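Local coordinates for protein putative metal-dependent phosphoesterase (Bifidobacterium adolescentis, PDB 3O0F) that acts as a metal-dependent phosphoesterase, holding adenosine monophosphate beside a centre of two iron ions and one zinc ion, at residues 17-22 with 31-36; 35-40 with 269-274; 115-120 with 144-149. All blocks are in the same frame, centred on the assembly; numbering follows the deposited sequence. Where two conformers were deposited one is given.

Contact 1: residues 17-22 with 31-36. With FE (Fe (III) ion), chain E; EDO (1,2-ethanediol), chain G.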
loop_
_atom_site.group_PDB
_atom_site.type_symbol
_atom_site.label_atom_id
_atom_site.label_comp_id
_atom_site.label_asym_id
_atom_site.label_seq_id
_atom_site.Cartn_x
_atom_site.Cartn_y
_atom_site.Cartn_z
ATOM N N ILE A 17 4.397 -3.113 9.050
ATOM C CA ILE A 17 3.993 -1.733 8.715
ATOM C C ILE A 17 3.324 -1.581 7.344
ATOM O O ILE A 17 3.205 -0.482 6.822
ATOM C CB ILE A 17 5.150 -0.709 8.912
ATOM C CG1 ILE A 17 6.226 -0.849 7.852
ATOM C CG2 ILE A 17 5.730 -0.826 10.308
ATOM C CD1 ILE A 17 7.312 0.171 8.007
ATOM N N HIS A 18 2.902 -2.701 6.761
ATOM C CA HIS A 18 2.299 -2.710 5.432
ATOM C C HIS A 18 1.007 -3.556 5.417
ATOM O O HIS A 18 1.034 -4.717 5.006
ATOM C CB HIS A 18 3.314 -3.282 4.466
ATOM C CG HIS A 18 3.031 -2.983 3.033
ATOM N ND1 HIS A 18 4.015 -3.044 2.056
ATOM C CD2 HIS A 18 1.875 -2.664 2.398
ATOM C CE1 HIS A 18 3.470 -2.737 0.889
ATOM N NE2 HIS A 18 2.179 -2.505 1.072
ATOM N N CYS A 19 -0.101 -2.975 5.867
ATOM C CA CYS A 19 -1.369 -3.710 6.048
ATOM C C CYS A 19 -2.522 -2.878 5.477
ATOM O O CYS A 19 -2.586 -1.667 5.718
ATOM C CB CYS A 19 -1.635 -4.014 7.515
ATOM S SG CYS A 19 -0.276 -4.829 8.364
ATOM N N HIS A 20 -3.381 -3.532 4.681
ATOM C CA HIS A 20 -4.539 -2.923 4.033
ATOM C C HIS A 20 -5.863 -3.383 4.664
ATOM O O HIS A 20 -5.954 -4.504 5.162
ATOM C CB HIS A 20 -4.523 -3.285 2.551
ATOM C CG HIS A 20 -3.337 -2.751 1.826
ATOM N ND1 HIS A 20 -3.368 -1.589 1.112
ATOM C CD2 HIS A 20 -2.068 -3.219 1.724
ATOM C CE1 HIS A 20 -2.175 -1.348 0.605
ATOM N NE2 HIS A 20 -1.366 -2.312 0.973
ATOM N N THR A 21 -6.889 -2.529 4.577
ATOM C CA THR A 21 -8.170 -2.756 5.188
ATOM C C THR A 21 -9.270 -2.505 4.179
ATOM O O THR A 21 -9.008 -2.166 3.036
ATOM C CB THR A 21 -8.381 -1.814 6.428
ATOM O OG1 THR A 21 -8.693 -0.476 5.996
ATOM C CG2 THR A 21 -7.124 -1.852 7.373
ATOM N N VAL A 22 -10.496 -2.619 4.628
ATOM C CA VAL A 22 -11.669 -2.216 3.836
ATOM C C VAL A 22 -11.687 -0.764 3.343
ATOM O O VAL A 22 -12.399 -0.468 2.398
ATOM C CB VAL A 22 -13.022 -2.454 4.648
ATOM C CG1 VAL A 22 -13.302 -3.956 4.803
ATOM C CG2 VAL A 22 -13.015 -1.735 5.980
ATOM N N ARG A 31 -9.962 -2.195 13.262
ATOM C CA ARG A 31 -10.061 -2.870 14.545
ATOM C C ARG A 31 -9.599 -4.346 14.455
ATOM O O ARG A 31 -8.816 -4.791 15.283
ATOM C CB ARG A 31 -11.491 -2.805 15.094
ATOM C CG ARG A 31 -11.668 -3.513 16.433
ATOM C CD ARG A 31 -12.927 -3.007 17.188
ATOM N NE ARG A 31 -12.934 -3.458 18.588
ATOM C CZ ARG A 31 -12.472 -2.773 19.647
ATOM N NH1 ARG A 31 -11.938 -1.558 19.527
ATOM N NH2 ARG A 31 -12.549 -3.319 20.855
ATOM N N THR A 32 -10.044 -5.057 13.441
ATOM C CA THR A 32 -9.619 -6.466 13.254
ATOM C C THR A 32 -8.099 -6.554 13.054
ATOM O O THR A 32 -7.427 -7.403 13.664
ATOM C CB THR A 32 -10.390 -7.127 12.140
ATOM O OG1 THR A 32 -11.754 -7.208 12.562
ATOM C CG2 THR A 32 -9.843 -8.560 11.819
ATOM N N LEU A 33 -7.555 -5.634 12.258
ATOM C CA LEU A 33 -6.124 -5.588 12.059
ATOM C C LEU A 33 -5.361 -5.455 13.372
ATOM O O LEU A 33 -4.424 -6.210 13.618
ATOM C CB LEU A 33 -5.758 -4.457 11.089
ATOM C CG LEU A 33 -4.279 -4.017 11.013
ATOM C CD1 LEU A 33 -3.392 -5.164 10.457
ATOM C CD2 LEU A 33 -4.191 -2.806 10.150
ATOM N N VAL A 34 -5.784 -4.532 14.231
ATOM C CA VAL A 34 -5.095 -4.277 15.486
ATOM C C VAL A 34 -5.213 -5.430 16.458
ATOM O O VAL A 34 -4.222 -5.823 17.081
ATOM C CB VAL A 34 -5.582 -2.925 16.150
ATOM C CG1 VAL A 34 -5.058 -2.810 17.565
ATOM C CG2 VAL A 34 -5.212 -1.726 15.239
ATOM N N GLU A 35 -6.423 -5.969 16.574
ATOM C CA GLU A 35 -6.712 -7.125 17.422
ATOM C C GLU A 35 -5.868 -8.328 17.008
ATOM O O GLU A 35 -5.253 -8.975 17.841
ATOM C CB GLU A 35 -8.196 -7.513 17.291
ATOM C CG GLU A 35 -8.549 -8.890 17.918
ATOM C CD GLU A 35 -9.379 -9.805 16.993
ATOM O OE1 GLU A 35 -9.715 -9.428 15.849
ATOM O OE2 GLU A 35 -9.694 -10.924 17.411
ATOM N N GLN A 36 -5.841 -8.610 15.715
ATOM C CA GLN A 36 -5.068 -9.751 15.213
ATOM C C GLN A 36 -3.555 -9.540 15.349
ATOM O O GLN A 36 -2.851 -10.454 15.761
ATOM C CB GLN A 36 -5.441 -10.082 13.783
ATOM C CG GLN A 36 -6.890 -10.641 13.672
ATOM C CD GLN A 36 -7.216 -11.109 12.237
ATOM O OE1 GLN A 36 -6.461 -10.850 11.306
ATOM N NE2 GLN A 36 -8.336 -11.825 12.074
HETATM FE FE FE E . 0.480 -2.786 -0.310
HETATM C C1 EDO G . -3.717 -13.280 9.391
HETATM O O1 EDO G . -3.086 -13.286 8.067
HETATM C C2 EDO G . -5.204 -13.638 9.385
HETATM O O2 EDO G . -6.041 -12.548 8.911
HETATM O O HOH W 1 1.941 -3.272 -1.713
#
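C19, which packs on L33, is flanked in sequence by H18 and H20, whose imidazoles turn to the metal instead. The H18 ring has NE2 of H20 at its edge and in its plane, because both rings send NE2 to the same iron(III) ion. The metal lies 2.2 Å from NE2 of H18 and 2.3 Å from NE2 of H20. E75 and D261 join them on this ion, with a water 2.1 Å from the iron. ND1 of H18 is hydrogen-bonded to E231, which, with the metal bond at NE2, helps fix the rotation of the ring, while the H20 ring is stacked with the ring of H263.

The alternate residues C19 and T21 point their CB atoms at helix 30-39, whereas that of H20 points away from it. L33 has its CG anti to the backbone N (chi1 165°), which carries the isobutyl end out from the helix toward the strand. CD1 reaches CB of C19 at 3.6 Å and also brushes SG at 3.8 Å; CD2 lies 3.9 Å from the same CB. CD2 of L33 meets CG2 of T21 more loosely, at 4.2 Å, the two side chains crossing at about a right angle. T21 thus gives its methyl to the helix, while OG1 accepts a hydrogen bond from N of F23. OE1 of Q36 accepts one from O2 of a 1,2-ethanediol molecule, probably from the crystallisation liquor, 3.0 Å away.

V45 of the next strand touches both C19 and L33, so the contact lies inside the beta-alpha-beta unit 15-19, 30-39, 44-47. An H-x-H pair at the end of the first strand is the first metal-binding motif of PHP proteins.

Contact 2: residues 35-40 with 269-274. With EDO (1,2-ethanediol), chain G.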
loop_
_atom_site.group_PDB
_atom_site.type_symbol
_atom_site.label_atom_id
_atom_site.label_comp_id
_atom_site.label_asym_id
_atom_site.label_seq_id
_atom_site.Cartn_x
_atom_site.Cartn_y
_atom_site.Cartn_z
ATOM N N GLU A 35 -6.423 -5.969 16.574
ATOM C CA GLU A 35 -6.712 -7.125 17.422
ATOM C C GLU A 35 -5.868 -8.328 17.008
ATOM O O GLU A 35 -5.253 -8.975 17.841
ATOM C CB GLU A 35 -8.196 -7.513 17.291
ATOM C CG GLU A 35 -8.549 -8.890 17.918
ATOM C CD GLU A 35 -9.379 -9.805 16.993
ATOM O OE1 GLU A 35 -9.715 -9.428 15.849
ATOM O OE2 GLU A 35 -9.694 -10.924 17.411
ATOM N N GLN A 36 -5.841 -8.610 15.715
ATOM C CA GLN A 36 -5.068 -9.751 15.213
ATOM C C GLN A 36 -3.555 -9.540 15.349
ATOM O O GLN A 36 -2.851 -10.454 15.761
ATOM C CB GLN A 36 -5.441 -10.082 13.783
ATOM C CG GLN A 36 -6.890 -10.641 13.672
ATOM C CD GLN A 36 -7.216 -11.109 12.237
ATOM O OE1 GLN A 36 -6.461 -10.850 11.306
ATOM N NE2 GLN A 36 -8.336 -11.825 12.074
ATOM N N ALA A 37 -3.074 -8.343 15.045
ATOM C CA ALA A 37 -1.657 -8.043 15.179
ATOM C C ALA A 37 -1.178 -8.268 16.623
ATOM O O ALA A 37 -0.113 -8.827 16.837
ATOM C CB ALA A 37 -1.342 -6.596 14.703
ATOM N N ARG A 38 -1.967 -7.838 17.613
ATOM C CA ARG A 38 -1.625 -8.100 19.000
ATOM C C ARG A 38 -1.582 -9.576 19.319
ATOM O O ARG A 38 -0.593 -10.073 19.928
ATOM C CB ARG A 38 -2.569 -7.386 19.968
ATOM C CG ARG A 38 -1.963 -7.318 21.403
ATOM C CD ARG A 38 -2.884 -6.624 22.407
ATOM N NE ARG A 38 -2.634 -7.104 23.773
ATOM C CZ ARG A 38 -1.559 -6.804 24.496
ATOM N NH1 ARG A 38 -0.616 -6.006 24.008
ATOM N NH2 ARG A 38 -1.420 -7.305 25.714
ATOM N N LYS A 39 -2.635 -10.285 18.899
ATOM C CA LYS A 39 -2.743 -11.754 19.093
ATOM C C LYS A 39 -1.578 -12.538 18.491
ATOM O O LYS A 39 -1.172 -13.553 19.022
ATOM C CB LYS A 39 -4.081 -12.280 18.557
ATOM C CG LYS A 39 -5.226 -11.969 19.493
ATOM C CD LYS A 39 -6.558 -12.270 18.828
ATOM C CE LYS A 39 -7.699 -12.027 19.767
ATOM N NZ LYS A 39 -8.998 -12.557 19.186
ATOM N N LEU A 40 -0.980 -12.019 17.440
ATOM C CA LEU A 40 0.140 -12.692 16.778
ATOM C C LEU A 40 1.470 -12.326 17.421
ATOM O O LEU A 40 2.499 -12.762 16.976
ATOM C CB LEU A 40 0.162 -12.327 15.304
ATOM C CG LEU A 40 -1.020 -12.848 14.511
ATOM C CD1 LEU A 40 -0.964 -12.402 13.047
ATOM C CD2 LEU A 40 -1.093 -14.354 14.586
ATOM N N ASN A 269 -1.115 -13.414 1.569
ATOM C CA ASN A 269 -0.124 -12.783 2.512
ATOM C C ASN A 269 -0.619 -12.855 3.971
ATOM O O ASN A 269 -1.737 -12.420 4.288
ATOM C CB ASN A 269 0.140 -11.311 2.115
ATOM C CG ASN A 269 0.694 -11.188 0.746
ATOM O OD1 ASN A 269 0.228 -11.886 -0.166
ATOM N ND2 ASN A 269 1.691 -10.345 0.563
ATOM N N GLY A 270 0.182 -13.467 4.834
ATOM C CA GLY A 270 -0.127 -13.574 6.257
ATOM C C GLY A 270 0.298 -12.371 7.067
ATOM O O GLY A 270 1.401 -11.857 6.896
ATOM N N LEU A 271 -0.574 -11.947 7.982
ATOM C CA LEU A 271 -0.312 -10.805 8.825
ATOM C C LEU A 271 0.932 -11.163 9.573
ATOM O O LEU A 271 1.049 -12.280 10.071
ATOM C CB LEU A 271 -1.453 -10.541 9.818
ATOM C CG LEU A 271 -1.398 -9.286 10.717
ATOM C CD1 LEU A 271 -1.249 -8.020 9.907
ATOM C CD2 LEU A 271 -2.721 -9.241 11.551
ATOM N N GLY A 272 1.892 -10.260 9.574
ATOM C CA GLY A 272 3.124 -10.504 10.296
ATOM C C GLY A 272 4.175 -11.335 9.620
ATOM O O GLY A 272 5.212 -11.591 10.226
ATOM N N GLU A 273 3.969 -11.739 8.371
ATOM C CA GLU A 273 4.931 -12.647 7.706
ATOM C C GLU A 273 6.284 -11.995 7.428
ATOM O O GLU A 273 7.258 -12.692 7.210
ATOM C CB GLU A 273 4.374 -13.186 6.379
ATOM C CG GLU A 273 4.368 -12.212 5.217
ATOM C CD GLU A 273 3.724 -12.786 3.918
ATOM O OE1 GLU A 273 3.049 -13.847 3.976
ATOM O OE2 GLU A 273 3.845 -12.131 2.851
ATOM N N ASN A 274 6.321 -10.667 7.336
ATOM C CA ASN A 274 7.589 -9.924 7.296
ATOM C C ASN A 274 7.419 -8.688 8.145
ATOM O O ASN A 274 6.288 -8.153 8.300
ATOM C CB ASN A 274 8.008 -9.510 5.849
ATOM C CG ASN A 274 8.667 -10.631 5.080
ATOM O OD1 ASN A 274 8.134 -11.098 4.044
ATOM N ND2 ASN A 274 9.836 -11.079 5.560
HETATM C C1 EDO G . -3.717 -13.280 9.391
HETATM O O1 EDO G . -3.086 -13.286 8.067
HETATM C C2 EDO G . -5.204 -13.638 9.385
HETATM O O2 EDO G . -6.041 -12.548 8.911
#
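L271 is the side chain that joins helix 30-39 to the loop following strand 255-258, the last strand of the PHP-domain sheet. It stands at the second position of a type II beta turn running from G270 to E273. The turn is closed by the backbone bond from E273 N to G270 O, and G272 takes its third position with a positive phi of 82°.

The packing is wholly apolar in its side chains. With chi1 at -175° the L271 side chain extends straight out from the turn, laying CD2 on the helix surface, 3.6 Å from CB of Q36 and equally close to the backbone N of A37. The methyl of A37 is a looser neighbour. Just past the end of the helix, L40 brings CD1 to 3.8 Å from CB of L271 and 3.6 Å from the L271 carbonyl O, the two side chains crossing at a slant. C19 and D16 of strand 15-19 also touch the L271 side chain, so the leucine is wedged between strand and helix.

Polar bonds hold the loop rather than cross directly to the helix. D16 OD2 accepts from N of G272. E273 folds back on its own turn: G270 N donates to E273 OE1 at 3.0 Å, meeting the carboxylate from above its plane, and the same oxygen forms a salt bridge with R235. A 1,2-ethanediol molecule, probably from the crystallisation liquor and also bonded by W262, lies between Q36 and the turn, its O1 receiving the N-H of L271 at 2.8 Å in a nearly straight bond of 173°.

Contact 3: residues 115-120 with 144-149. With AMP (adenosine monophosphate), chain B.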
loop_
_atom_site.group_PDB
_atom_site.type_symbol
_atom_site.label_atom_id
_atom_site.label_comp_id
_atom_site.label_asym_id
_atom_site.label_seq_id
_atom_site.Cartn_x
_atom_site.Cartn_y
_atom_site.Cartn_z
ATOM N N LYS A 115 -14.545 2.414 -13.330
ATOM C CA LYS A 115 -15.844 2.408 -14.004
ATOM C C LYS A 115 -15.684 2.050 -15.484
ATOM O O LYS A 115 -16.422 1.238 -16.003
ATOM C CB LYS A 115 -16.521 3.773 -13.914
ATOM C CG LYS A 115 -17.183 4.086 -12.606
ATOM C CD LYS A 115 -17.853 5.479 -12.655
ATOM C CE LYS A 115 -18.830 5.692 -11.496
ATOM N NZ LYS A 115 -19.013 7.141 -11.180
ATOM N N ARG A 116 -14.708 2.649 -16.162
ATOM C CA ARG A 116 -14.559 2.414 -17.612
ATOM C C ARG A 116 -14.142 0.975 -17.854
ATOM O O ARG A 116 -14.607 0.361 -18.790
ATOM C CB ARG A 116 -13.580 3.400 -18.268
ATOM C CG ARG A 116 -14.236 4.754 -18.650
ATOM C CD ARG A 116 -13.266 5.748 -19.312
ATOM N NE ARG A 116 -12.264 6.247 -18.358
ATOM C CZ ARG A 116 -10.943 6.327 -18.575
ATOM N NH1 ARG A 116 -10.420 5.968 -19.756
ATOM N NH2 ARG A 116 -10.134 6.784 -17.601
HETATM N N MSE A 117 -13.312 0.430 -16.969
HETATM C CA MSE A 117 -12.972 -0.993 -17.012
HETATM C C MSE A 117 -14.162 -1.896 -16.836
HETATM O O MSE A 117 -14.254 -2.893 -17.527
HETATM C CB MSE A 117 -11.947 -1.341 -15.948
HETATM C CG MSE A 117 -10.565 -0.971 -16.356
HETATM SE SE MSE A 117 -9.228 -1.754 -15.197
HETATM C CE MSE A 117 -9.631 -3.692 -15.331
ATOM N N VAL A 118 -15.055 -1.574 -15.887
ATOM C CA VAL A 118 -16.235 -2.397 -15.666
ATOM C C VAL A 118 -17.179 -2.267 -16.891
ATOM O O VAL A 118 -17.792 -3.240 -17.308
ATOM C CB VAL A 118 -16.928 -2.066 -14.319
ATOM C CG1 VAL A 118 -18.165 -2.915 -14.141
ATOM C CG2 VAL A 118 -15.982 -2.309 -13.158
ATOM N N GLU A 119 -17.252 -1.078 -17.501
ATOM C CA GLU A 119 -18.125 -0.890 -18.666
ATOM C C GLU A 119 -17.695 -1.908 -19.740
ATOM O O GLU A 119 -18.545 -2.571 -20.321
ATOM C CB GLU A 119 -18.072 0.559 -19.206
ATOM C CG GLU A 119 -19.289 0.954 -20.074
ATOM N N ARG A 120 -16.378 -2.060 -19.954
ATOM C CA ARG A 120 -15.845 -2.971 -20.985
ATOM C C ARG A 120 -16.044 -4.422 -20.576
ATOM O O ARG A 120 -16.531 -5.249 -21.350
ATOM C CB ARG A 120 -14.340 -2.737 -21.192
ATOM C CG ARG A 120 -13.963 -1.375 -21.745
ATOM C CD ARG A 120 -12.450 -1.245 -21.776
ATOM N NE ARG A 120 -11.976 0.018 -22.342
ATOM C CZ ARG A 120 -10.695 0.263 -22.611
ATOM N NH1 ARG A 120 -9.761 -0.663 -22.369
ATOM N NH2 ARG A 120 -10.345 1.437 -23.123
ATOM N N ILE A 144 -11.066 2.791 -4.472
ATOM C CA ILE A 144 -11.461 1.713 -5.367
ATOM C C ILE A 144 -10.349 1.359 -6.361
ATOM O O ILE A 144 -9.541 2.198 -6.746
ATOM C CB ILE A 144 -12.675 2.144 -6.177
ATOM C CG1 ILE A 144 -13.466 0.929 -6.697
ATOM C CG2 ILE A 144 -12.216 3.043 -7.344
ATOM C CD1 ILE A 144 -14.868 1.282 -7.258
ATOM N N GLY A 145 -10.339 0.121 -6.827
ATOM C CA GLY A 145 -9.428 -0.252 -7.889
ATOM C C GLY A 145 -9.774 -1.618 -8.429
ATOM O O GLY A 145 -10.889 -2.104 -8.246
ATOM N N ARG A 146 -8.805 -2.244 -9.096
ATOM C CA ARG A 146 -9.023 -3.590 -9.667
ATOM C C ARG A 146 -9.417 -4.678 -8.670
ATOM O O ARG A 146 -10.194 -5.567 -9.034
ATOM C CB ARG A 146 -7.831 -4.015 -10.533
ATOM C CG ARG A 146 -7.793 -3.275 -11.882
ATOM C CD ARG A 146 -6.380 -3.050 -12.330
ATOM N NE ARG A 146 -5.683 -4.277 -12.616
ATOM C CZ ARG A 146 -4.402 -4.533 -12.361
ATOM N NH1 ARG A 146 -3.619 -3.671 -11.742
ATOM N NH2 ARG A 146 -3.910 -5.714 -12.701
ATOM N N PRO A 147 -8.902 -4.652 -7.426
ATOM C CA PRO A 147 -9.351 -5.704 -6.510
ATOM C C PRO A 147 -10.854 -5.815 -6.298
ATOM O O PRO A 147 -11.342 -6.916 -6.113
ATOM C CB PRO A 147 -8.670 -5.332 -5.192
ATOM C CG PRO A 147 -7.421 -4.709 -5.610
ATOM C CD PRO A 147 -7.809 -3.864 -6.813
ATOM N N HIS A 148 -11.561 -4.688 -6.317
ATOM C CA HIS A 148 -12.991 -4.664 -6.183
ATOM C C HIS A 148 -13.699 -5.226 -7.410
ATOM O O HIS A 148 -14.729 -5.855 -7.271
ATOM C CB HIS A 148 -13.485 -3.244 -5.856
ATOM C CG HIS A 148 -12.819 -2.668 -4.647
ATOM N ND1 HIS A 148 -11.698 -1.877 -4.729
ATOM C CD2 HIS A 148 -13.063 -2.840 -3.329
ATOM C CE1 HIS A 148 -11.276 -1.588 -3.512
ATOM N NE2 HIS A 148 -12.111 -2.136 -2.644
ATOM N N ILE A 149 -13.143 -4.997 -8.596
ATOM C CA ILE A 149 -13.585 -5.690 -9.795
ATOM C C ILE A 149 -13.352 -7.198 -9.655
ATOM O O ILE A 149 -14.253 -7.993 -9.910
ATOM C CB ILE A 149 -12.862 -5.226 -11.091
ATOM C CG1 ILE A 149 -12.963 -3.712 -11.299
ATOM C CG2 ILE A 149 -13.454 -5.963 -12.321
ATOM C CD1 ILE A 149 -12.336 -3.222 -12.627
HETATM P P AMP B . -4.989 -1.073 -9.330
HETATM O O1P AMP B . -4.125 -0.160 -8.540
HETATM O O2P AMP B . -6.422 -0.615 -9.241
HETATM O O3P AMP B . -4.506 -1.343 -10.756
HETATM O "O5'" AMP B . -4.951 -2.491 -8.578
HETATM C "C5'" AMP B . -3.762 -3.241 -8.548
HETATM C "C4'" AMP B . -3.542 -3.645 -7.123
HETATM O "O4'" AMP B . -4.387 -4.758 -6.722
HETATM C "C3'" AMP B . -2.093 -4.065 -6.899
HETATM O "O3'" AMP B . -1.434 -3.048 -6.157
HETATM C "C2'" AMP B . -2.331 -5.285 -6.026
HETATM O "O2'" AMP B . -1.295 -6.076 -5.445
HETATM C "C1'" AMP B . -3.775 -5.282 -5.545
HETATM N N9 AMP B . -4.262 -6.619 -5.159
HETATM C C8 AMP B . -5.048 -6.864 -4.108
HETATM N N7 AMP B . -5.327 -8.182 -4.029
HETATM C C5 AMP B . -4.710 -8.799 -5.049
HETATM C C6 AMP B . -4.588 -10.181 -5.543
HETATM N N6 AMP B . -5.204 -11.229 -4.905
HETATM N N1 AMP B . -3.858 -10.366 -6.662
HETATM C C2 AMP B . -3.241 -9.371 -7.325
HETATM N N3 AMP B . -3.305 -8.094 -6.924
HETATM C C4 AMP B . -4.004 -7.758 -5.806
#
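Apolar packing joins M117 and V118 of helix 97-124 to I149 and the aliphatic part of R146. CD1 of I149 enters between the two, 3.8 Å from CB of M117 and 3.8 Å from CG2 of V118. I149 crosses M117 at about a right angle but runs antiparallel alongside V118. M117 is selenomethionine; its chain bends at the end, and SE lies 3.9 Å from CG of R146.

The charged end of R146 turns to the nucleotide. Bends at chi2 (147°) and chi3 (65°) bring NH1 to O3P of adenosine monophosphate at 2.7 Å, the oxygen lying in the guanidinium plane at its edge, while NH2 is bonded to V170 O. This is the part of the AMP pocket that holds the phosphate in this PHP-family protein, near the start of helix 146-155, where R110 and R113 of the long helix also bind the nucleotide.

One backbone bond adds to this: R146 N donates to O2P at 2.9 Å (167°), so R146 holds two phosphate oxygens. P147 touches the ribose, its CG 3.2 Å from O4' of the nucleotide. Within the same segment, G145 N donates to ND1 of H148 at 3.2 Å, slightly tilted from the ring plane.

In the fold
Contacts 1 and 2 form one continuous patch on helix 30-39, their centres 8 Å apart. They meet where CD1 of L271 lies 3.6 Å from CD1 of L33 and 3.7 Å from SG of C19, and both touch the ethanediol. Contact 1 holds two ligands of an iron ion; the side chain of L271 is about 12 Å from a bound iron, so contact 2 lies outside the metal shell. Contact 3 is separate, its centre about 24 Å from that of contact 1, though their nearest atoms are about 5 Å apart, and about 29 Å from that of contact 2. It borders what is probably the same active site, holding the nucleotide phosphate; the R146 side chain is about 10 Å from the bound zinc.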